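Local coordinates for protein glycoside transferase (Listeria monocytogenes, PDB 6R2M) that is a monomeric extracellular glycoside hydrolase that probably acts on the exopolysaccharide of Listeria monocytogenes, at residues Asp187-Glu192 with Val207-Gln212; Lys243-Tyr248 with Ser256-Ser261; Glu260-Tyr265 with Glu286-Met291. All blocks are in the same frame, centred on the assembly; numbering follows the deposited sequence.

Contact 1: residues Asp187-Glu192 with Val207-Gln212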
# COMPACT_ATOMS: atom_id res chain seq x y z
N ASP A 187 -6.81 9.80 -18.83
CA ASP A 187 -7.74 10.33 -19.83
C ASP A 187 -9.13 9.69 -19.80
O ASP A 187 -9.62 9.21 -20.83
CB ASP A 187 -7.14 10.17 -21.23
CG ASP A 187 -7.81 11.06 -22.26
OD1 ASP A 187 -8.35 12.12 -21.89
OD2 ASP A 187 -7.82 10.67 -23.46
N PRO A 188 -9.83 9.71 -18.65
CA PRO A 188 -9.46 10.33 -17.38
C PRO A 188 -8.75 9.37 -16.42
O PRO A 188 -8.41 9.78 -15.32
CB PRO A 188 -10.81 10.77 -16.81
CG PRO A 188 -11.73 9.67 -17.26
CD PRO A 188 -11.21 9.19 -18.61
N PHE A 189 -8.54 8.12 -16.84
CA PHE A 189 -7.87 7.12 -16.03
C PHE A 189 -6.43 6.94 -16.48
O PHE A 189 -6.11 7.08 -17.66
CB PHE A 189 -8.60 5.78 -16.09
CG PHE A 189 -10.05 5.88 -15.77
CD1 PHE A 189 -10.47 6.10 -14.46
CD2 PHE A 189 -11.01 5.73 -16.77
CE1 PHE A 189 -11.83 6.19 -14.15
CE2 PHE A 189 -12.37 5.82 -16.47
CZ PHE A 189 -12.77 6.05 -15.16
N PHE A 190 -5.58 6.61 -15.52
CA PHE A 190 -4.17 6.37 -15.81
C PHE A 190 -4.00 5.04 -16.55
O PHE A 190 -4.66 4.05 -16.22
CB PHE A 190 -3.36 6.29 -14.52
CG PHE A 190 -3.24 7.58 -13.79
CD1 PHE A 190 -2.25 8.49 -14.11
CD2 PHE A 190 -4.09 7.87 -12.72
CE1 PHE A 190 -2.12 9.68 -13.40
CE2 PHE A 190 -3.97 9.06 -12.01
CZ PHE A 190 -2.99 9.96 -12.35
N THR A 191 -3.08 5.03 -17.52
CA THR A 191 -2.54 3.77 -18.02
C THR A 191 -1.70 3.15 -16.92
O THR A 191 -0.71 3.75 -16.48
CB THR A 191 -1.66 4.01 -19.24
OG1 THR A 191 -0.74 5.07 -18.94
CG2 THR A 191 -2.48 4.38 -20.45
N GLU A 192 -2.07 1.95 -16.49
CA GLU A 192 -1.46 1.40 -15.28
C GLU A 192 -0.11 0.75 -15.52
O GLU A 192 0.64 0.56 -14.55
CB GLU A 192 -2.38 0.36 -14.64
CG GLU A 192 -3.74 0.92 -14.24
CD GLU A 192 -4.82 0.67 -15.27
OE1 GLU A 192 -4.50 0.54 -16.47
OE2 GLU A 192 -6.01 0.58 -14.88
N VAL A 207 -11.11 -0.35 -15.11
CA VAL A 207 -10.07 0.12 -14.20
C VAL A 207 -10.49 -0.20 -12.77
O VAL A 207 -11.67 -0.16 -12.43
CB VAL A 207 -9.78 1.63 -14.34
CG1 VAL A 207 -9.20 1.92 -15.72
CG2 VAL A 207 -11.02 2.45 -14.08
N ASN A 208 -9.50 -0.53 -11.94
CA ASN A 208 -9.69 -0.74 -10.51
C ASN A 208 -9.27 0.53 -9.79
O ASN A 208 -8.12 0.96 -9.90
CB ASN A 208 -8.86 -1.94 -10.06
CG ASN A 208 -9.12 -2.33 -8.63
OD1 ASN A 208 -9.18 -1.48 -7.75
ND2 ASN A 208 -9.25 -3.62 -8.38
N MET A 209 -10.20 1.15 -9.05
CA MET A 209 -9.90 2.46 -8.48
C MET A 209 -8.92 2.40 -7.32
O MET A 209 -8.35 3.44 -6.97
CB MET A 209 -11.20 3.16 -8.06
CG MET A 209 -12.06 3.60 -9.26
SD MET A 209 -11.24 4.83 -10.31
CE MET A 209 -11.45 6.28 -9.30
N ILE A 210 -8.71 1.24 -6.69
CA ILE A 210 -7.59 1.12 -5.76
C ILE A 210 -6.28 1.42 -6.48
O ILE A 210 -5.47 2.23 -6.03
CB ILE A 210 -7.54 -0.28 -5.12
CG1 ILE A 210 -8.77 -0.52 -4.26
CG2 ILE A 210 -6.24 -0.44 -4.31
CD1 ILE A 210 -8.78 -1.93 -3.64
N ASP A 211 -6.06 0.75 -7.61
CA ASP A 211 -4.83 0.97 -8.36
C ASP A 211 -4.76 2.40 -8.90
O ASP A 211 -3.71 3.05 -8.82
CB ASP A 211 -4.71 -0.05 -9.47
CG ASP A 211 -4.84 -1.48 -8.95
OD1 ASP A 211 -4.45 -1.71 -7.79
OD2 ASP A 211 -5.32 -2.35 -9.70
N GLN A 212 -5.88 2.92 -9.40
CA GLN A 212 -5.90 4.29 -9.89
C GLN A 212 -5.55 5.28 -8.78
O GLN A 212 -4.81 6.24 -9.02
CB GLN A 212 -7.25 4.62 -10.50
CG GLN A 212 -7.58 3.84 -11.78
CD GLN A 212 -6.79 4.35 -12.99
OE1 GLN A 212 -6.63 5.55 -13.14
NE2 GLN A 212 -6.32 3.43 -13.83
O HOH W 1 -6.88 -1.07 -12.97
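Phe189 takes the CG2 methyl of Val207 over one face of its ring, 3.8 Å from the ring centroid and 14° off the normal, a CH-pi contact; Pro188 CG packs on the opposite face. A flat aromatic suits this place, pressed between aliphatic carbons. Met209 reaches the same ring obliquely, its SD 4.1 Å from Phe189 CE1, a Met-aromatic contact. At Phe190 the backbone takes over. Its N donates to Gln212 OE1 at 2.8 Å, on a lone pair in the carbonyl plane, and its O accepts from Gln212 NE2 at 3.0 Å, almost straight at 172°. Glutamine fits because one amide offers both an acceptor and a donor; its bend at chi2 (-74°) turns the amide to the loop, and the two bonds fix its rotation. Further on, Glu192 OE2 receives a weak bond from Gln212 NE2 at 3.1 Å and is joined through a water to Asn208 N, while Glu192 OE1 is held by Ala202 N. Asn208 OD1 in turn accepts from Ile210 N. The result is a two-bond pairing of a side-chain amide with backbone, tethering the loop before strand 193-195 to the first turn of the Asn-capped helix 209-223.

Contact 2: residues Lys243-Tyr248 with Ser256-Ser261; sequences KVYARY and SSENES
Tyr245 and Glu258 run alongside each other in the same direction, the ring and carboxylate planes 48° apart. Tyr245 turns an edge to the other segment, with CD1 3.3 Å from Glu258 O and CE1 3.8 Å from Glu258 CB. A tyrosine suits this border: its ring edge meets the carbonyl oxygens of Glu258 and Asn259, one water bridges the hydroxyl to Glu258 OE1, and a second, weakly held one lies near OE2. The chains of Lys243 and Glu260 instead meet nearly perpendicular. Extended beyond CG (chi2 177°), the lysine carries its methylenes over the carboxylate, CG 3.5 Å from Glu260 OE2, before NZ reaches Glu260 OE1 in a long salt bridge, also 3.5 Å. One water backs this bridge, accepting from Lys243 NZ and donating to Glu260 OE1 and Glu258 O; Glu260 OE2 is engaged elsewhere, by Tyr265 and Lys290. Ala246 faces the other segment, and its methyl, too small to push the chains apart, meets Ser261 CB at 3.7 Å. Two backbone bonds, Ala246 N to Asn259 O and Ser256 N to Arg247 O, each 2.9 Å, fasten the antiparallel segments, and a water joins Val244 O to Ser261 N. Within 256-261, Ser257 OG accepts from Asn259 N, an ST turn. This is a loop that leaves strand 247-249, runs back antiparallel through the ST turn, and reaches the N-cap of helix 262-274 at Ser261.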
# COMPACT_ATOMS: atom_id res chain seq x y z
N LYS A 243 -20.38 9.70 -4.25
CA LYS A 243 -19.63 8.46 -4.09
C LYS A 243 -18.54 8.42 -5.14
O LYS A 243 -18.59 9.13 -6.15
CB LYS A 243 -20.51 7.21 -4.27
CG LYS A 243 -21.69 7.08 -3.32
CD LYS A 243 -22.49 5.83 -3.69
CE LYS A 243 -23.64 5.61 -2.75
NZ LYS A 243 -24.34 4.34 -3.08
N VAL A 244 -17.56 7.54 -4.92
CA VAL A 244 -16.65 7.09 -5.96
C VAL A 244 -16.69 5.57 -5.95
O VAL A 244 -16.55 4.95 -4.89
CB VAL A 244 -15.22 7.62 -5.75
CG1 VAL A 244 -14.27 7.04 -6.81
CG2 VAL A 244 -15.18 9.16 -5.80
N TYR A 245 -16.94 4.97 -7.10
CA TYR A 245 -17.18 3.54 -7.13
C TYR A 245 -15.87 2.77 -7.22
O TYR A 245 -14.81 3.32 -7.55
CB TYR A 245 -18.11 3.20 -8.29
CG TYR A 245 -19.49 3.75 -8.04
CD1 TYR A 245 -20.34 3.15 -7.13
CD2 TYR A 245 -19.93 4.91 -8.68
CE1 TYR A 245 -21.61 3.66 -6.88
CE2 TYR A 245 -21.20 5.42 -8.44
CZ TYR A 245 -22.02 4.79 -7.55
OH TYR A 245 -23.28 5.30 -7.30
N ALA A 246 -15.95 1.47 -6.90
CA ALA A 246 -14.76 0.63 -6.81
C ALA A 246 -14.12 0.36 -8.17
O ALA A 246 -12.89 0.23 -8.25
CB ALA A 246 -15.10 -0.69 -6.13
N ARG A 247 -14.93 0.23 -9.22
CA ARG A 247 -14.41 -0.10 -10.54
C ARG A 247 -15.23 0.61 -11.61
O ARG A 247 -16.44 0.74 -11.47
CB ARG A 247 -14.46 -1.60 -10.82
CG ARG A 247 -13.52 -2.43 -9.96
CD ARG A 247 -13.86 -3.88 -10.05
NE ARG A 247 -12.87 -4.71 -9.36
CZ ARG A 247 -13.00 -5.17 -8.12
NH1 ARG A 247 -14.08 -4.87 -7.41
NH2 ARG A 247 -12.05 -5.92 -7.58
N TYR A 248 -14.56 1.05 -12.69
CA TYR A 248 -15.24 1.73 -13.78
C TYR A 248 -14.90 1.10 -15.13
O TYR A 248 -13.83 0.52 -15.33
CB TYR A 248 -14.88 3.22 -13.83
CG TYR A 248 -15.46 4.06 -12.72
CD1 TYR A 248 -14.84 4.10 -11.47
CD2 TYR A 248 -16.59 4.82 -12.93
CE1 TYR A 248 -15.36 4.87 -10.45
CE2 TYR A 248 -17.13 5.59 -11.91
CZ TYR A 248 -16.50 5.61 -10.67
OH TYR A 248 -17.01 6.38 -9.65
N SER A 256 -18.64 -0.15 -13.09
CA SER A 256 -18.91 -1.54 -13.45
C SER A 256 -20.10 -2.09 -12.69
O SER A 256 -20.83 -2.94 -13.21
CB SER A 256 -17.69 -2.41 -13.17
OG SER A 256 -16.57 -1.92 -13.88
N SER A 257 -20.26 -1.65 -11.45
CA SER A 257 -21.42 -1.91 -10.62
C SER A 257 -21.46 -0.77 -9.61
O SER A 257 -20.58 0.10 -9.60
CB SER A 257 -21.32 -3.28 -9.93
OG SER A 257 -20.41 -3.22 -8.84
N GLU A 258 -22.46 -0.78 -8.73
CA GLU A 258 -22.48 0.28 -7.73
C GLU A 258 -21.69 -0.09 -6.48
O GLU A 258 -21.77 0.62 -5.47
CB GLU A 258 -23.92 0.67 -7.40
CG GLU A 258 -24.59 1.28 -8.63
CD GLU A 258 -25.81 2.13 -8.33
OE1 GLU A 258 -26.11 2.36 -7.14
OE2 GLU A 258 -26.48 2.57 -9.29
N ASN A 259 -20.88 -1.15 -6.54
CA ASN A 259 -20.05 -1.50 -5.38
C ASN A 259 -19.06 -0.38 -5.05
O ASN A 259 -18.43 0.21 -5.94
CB ASN A 259 -19.29 -2.80 -5.64
CG ASN A 259 -20.19 -4.02 -5.59
OD1 ASN A 259 -21.41 -3.89 -5.49
ND2 ASN A 259 -19.59 -5.20 -5.69
N GLU A 260 -18.93 -0.09 -3.77
CA GLU A 260 -17.92 0.83 -3.28
C GLU A 260 -16.78 0.04 -2.64
O GLU A 260 -16.93 -1.14 -2.32
CB GLU A 260 -18.52 1.82 -2.29
CG GLU A 260 -19.44 2.86 -2.93
CD GLU A 260 -20.36 3.54 -1.92
OE1 GLU A 260 -21.42 2.96 -1.61
OE2 GLU A 260 -20.01 4.64 -1.41
N SER A 261 -15.64 0.71 -2.47
CA SER A 261 -14.44 0.08 -1.92
C SER A 261 -13.96 0.85 -0.70
O SER A 261 -13.76 2.06 -0.77
CB SER A 261 -13.32 0.02 -2.95
OG SER A 261 -12.05 -0.11 -2.30
O HOH W 2 -23.14 1.89 -3.57
O HOH W 3 -24.88 3.86 -5.53
O HOH W 4 -15.23 3.43 -3.22
O HOH W 5 -24.90 5.52 -10.03
O HOH W 6 -17.92 -0.57 -8.60

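Contact 3: residues Glu260-Tyr265 with Glu286-Met291; sequences ESTAVY and ELLEKM
Glu260 OE2 and Lys290 NZ form the charged link, a salt bridge of 3.0 Å. The bond uses the syn lone pair of OE2, while the anti lone pair takes the hydroxyl hydrogen of Tyr265 at a short 2.5 Å between OH and OE2. Two donors thus hold one carboxylate oxygen from its two sides. Lys290, flexible enough at the helix end, gets there by a bend at chi3 (66°) that turns its amine to the oxygen edge of the carboxylate, near its plane, and Tyr265 OH also accepts from Val244 N, so the phenol both donates and accepts. The aromatic contacts centre on the Tyr265 ring, tyrosine serving by both ring and hydroxyl. Leu287 CB stands over its middle, 3.6 Å from the centroid and 1° off the normal, a CH-pi contact, and Leu287 CD1 lies 3.6 Å from Tyr265 CE1. Met291 comes to the ring edge, its SD 5.1 Å from the centroid, a Met-aromatic contact. These residues join the start of helix 262-274 to the end of helix 278-290, an antiparallel alpha-hairpin with a short connection, consistent with the alpha/alpha-barrel fold of related glycoside hydrolases. Apolar packing fills in beside it: Tyr265 CB meets Leu288 CB at 3.9 Å, and Leu288 CD1 rests 3.8 Å from the CG2 methyl of Thr262. Thr262 and Met291 run antiparallel alongside, Thr262 OG1 lying 3.3 Å from Met291 CB. Where the second helix ends, Lys307 of helix 301-312 donates to the backbone oxygens of Glu289 and Met291.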
# COMPACT_ATOMS: atom_id res chain seq x y z
N GLU A 260 -18.93 -0.09 -3.77
CA GLU A 260 -17.92 0.83 -3.28
C GLU A 260 -16.78 0.04 -2.64
O GLU A 260 -16.93 -1.14 -2.32
CB GLU A 260 -18.52 1.82 -2.29
CG GLU A 260 -19.44 2.86 -2.93
CD GLU A 260 -20.36 3.54 -1.92
OE1 GLU A 260 -21.42 2.96 -1.61
OE2 GLU A 260 -20.01 4.64 -1.41
N SER A 261 -15.64 0.71 -2.47
CA SER A 261 -14.44 0.08 -1.92
C SER A 261 -13.96 0.85 -0.70
O SER A 261 -13.76 2.06 -0.77
CB SER A 261 -13.32 0.02 -2.95
OG SER A 261 -12.05 -0.11 -2.30
N THR A 262 -13.79 0.13 0.41
CA THR A 262 -13.23 0.76 1.60
C THR A 262 -11.85 1.35 1.32
O THR A 262 -11.57 2.50 1.67
CB THR A 262 -13.17 -0.26 2.73
OG1 THR A 262 -14.50 -0.66 3.07
CG2 THR A 262 -12.51 0.34 3.96
N ALA A 263 -10.97 0.57 0.67
CA ALA A 263 -9.63 1.06 0.40
C ALA A 263 -9.65 2.31 -0.49
O ALA A 263 -8.86 3.23 -0.28
CB ALA A 263 -8.77 -0.04 -0.22
N VAL A 264 -10.57 2.35 -1.46
CA VAL A 264 -10.68 3.53 -2.32
C VAL A 264 -11.01 4.77 -1.51
O VAL A 264 -10.42 5.83 -1.72
CB VAL A 264 -11.73 3.29 -3.42
CG1 VAL A 264 -12.09 4.62 -4.08
CG2 VAL A 264 -11.16 2.33 -4.44
N TYR A 265 -11.92 4.65 -0.54
CA TYR A 265 -12.21 5.84 0.27
C TYR A 265 -11.06 6.18 1.21
O TYR A 265 -10.83 7.37 1.48
CB TYR A 265 -13.50 5.64 1.05
CG TYR A 265 -14.73 5.75 0.17
CD1 TYR A 265 -14.84 6.78 -0.76
CD2 TYR A 265 -15.77 4.84 0.28
CE1 TYR A 265 -15.96 6.89 -1.58
CE2 TYR A 265 -16.92 4.94 -0.53
CZ TYR A 265 -16.99 5.98 -1.46
OH TYR A 265 -18.11 6.09 -2.26
N GLU A 286 -16.12 10.71 5.72
CA GLU A 286 -17.43 10.21 6.14
C GLU A 286 -17.83 8.98 5.34
O GLU A 286 -18.47 8.07 5.89
CB GLU A 286 -18.48 11.31 6.00
CG GLU A 286 -18.25 12.51 6.90
CD GLU A 286 -19.43 13.46 6.91
OE1 GLU A 286 -20.56 13.02 6.63
OE2 GLU A 286 -19.22 14.67 7.18
N LEU A 287 -17.46 8.91 4.06
CA LEU A 287 -17.75 7.72 3.27
C LEU A 287 -16.94 6.53 3.76
O LEU A 287 -17.44 5.39 3.76
CB LEU A 287 -17.47 8.00 1.79
CG LEU A 287 -18.56 8.86 1.12
CD1 LEU A 287 -18.08 9.46 -0.21
CD2 LEU A 287 -19.81 8.01 0.87
N LEU A 288 -15.70 6.77 4.20
CA LEU A 288 -14.88 5.69 4.74
C LEU A 288 -15.46 5.17 6.05
O LEU A 288 -15.49 3.96 6.29
CB LEU A 288 -13.44 6.21 4.94
CG LEU A 288 -12.46 5.28 5.63
CD1 LEU A 288 -12.31 4.04 4.77
CD2 LEU A 288 -11.10 5.95 5.88
N GLU A 289 -15.95 6.07 6.91
CA GLU A 289 -16.59 5.64 8.15
C GLU A 289 -17.86 4.84 7.89
O GLU A 289 -18.18 3.92 8.64
CB GLU A 289 -16.86 6.87 9.03
CG GLU A 289 -15.56 7.48 9.56
CD GLU A 289 -15.70 8.90 10.07
OE1 GLU A 289 -16.64 9.62 9.65
OE2 GLU A 289 -14.86 9.30 10.91
N LYS A 290 -18.57 5.16 6.80
CA LYS A 290 -19.80 4.46 6.47
C LYS A 290 -19.55 3.01 6.08
O LYS A 290 -20.35 2.12 6.39
CB LYS A 290 -20.53 5.22 5.35
CG LYS A 290 -21.67 4.47 4.72
CD LYS A 290 -22.24 5.13 3.46
CE LYS A 290 -21.23 5.15 2.34
NZ LYS A 290 -21.76 5.33 0.94
N MET A 291 -18.44 2.74 5.39
CA MET A 291 -18.14 1.38 4.98
C MET A 291 -18.01 0.46 6.19
O MET A 291 -17.45 0.84 7.22
CB MET A 291 -16.84 1.35 4.16
CG MET A 291 -16.88 2.30 2.96
SD MET A 291 -18.07 1.85 1.68
CE MET A 291 -19.57 2.57 2.21

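Contact 2 is the middle of the three, its centre about 13 Å from that of contact 1 and about 11 Å from that of contact 3, while the centres of contacts 1 and 3 are about 18 Å apart. Strands 206-208 and 247-249 are antiparallel neighbours in one small sheet, joined by probable hydrogen bonds of 2.9 Å from Val207 N to Tyr248 O and 3.0 Å from Met209 N to Ala246 O; this carries contact 1 into contact 2. Contacts 2 and 3 share Glu260 and Ser261, so the loop ending one begins the other. Contacts 1 and 3 meet by packing, with Ile210 CD1 3.9 Å from Ala263 CB.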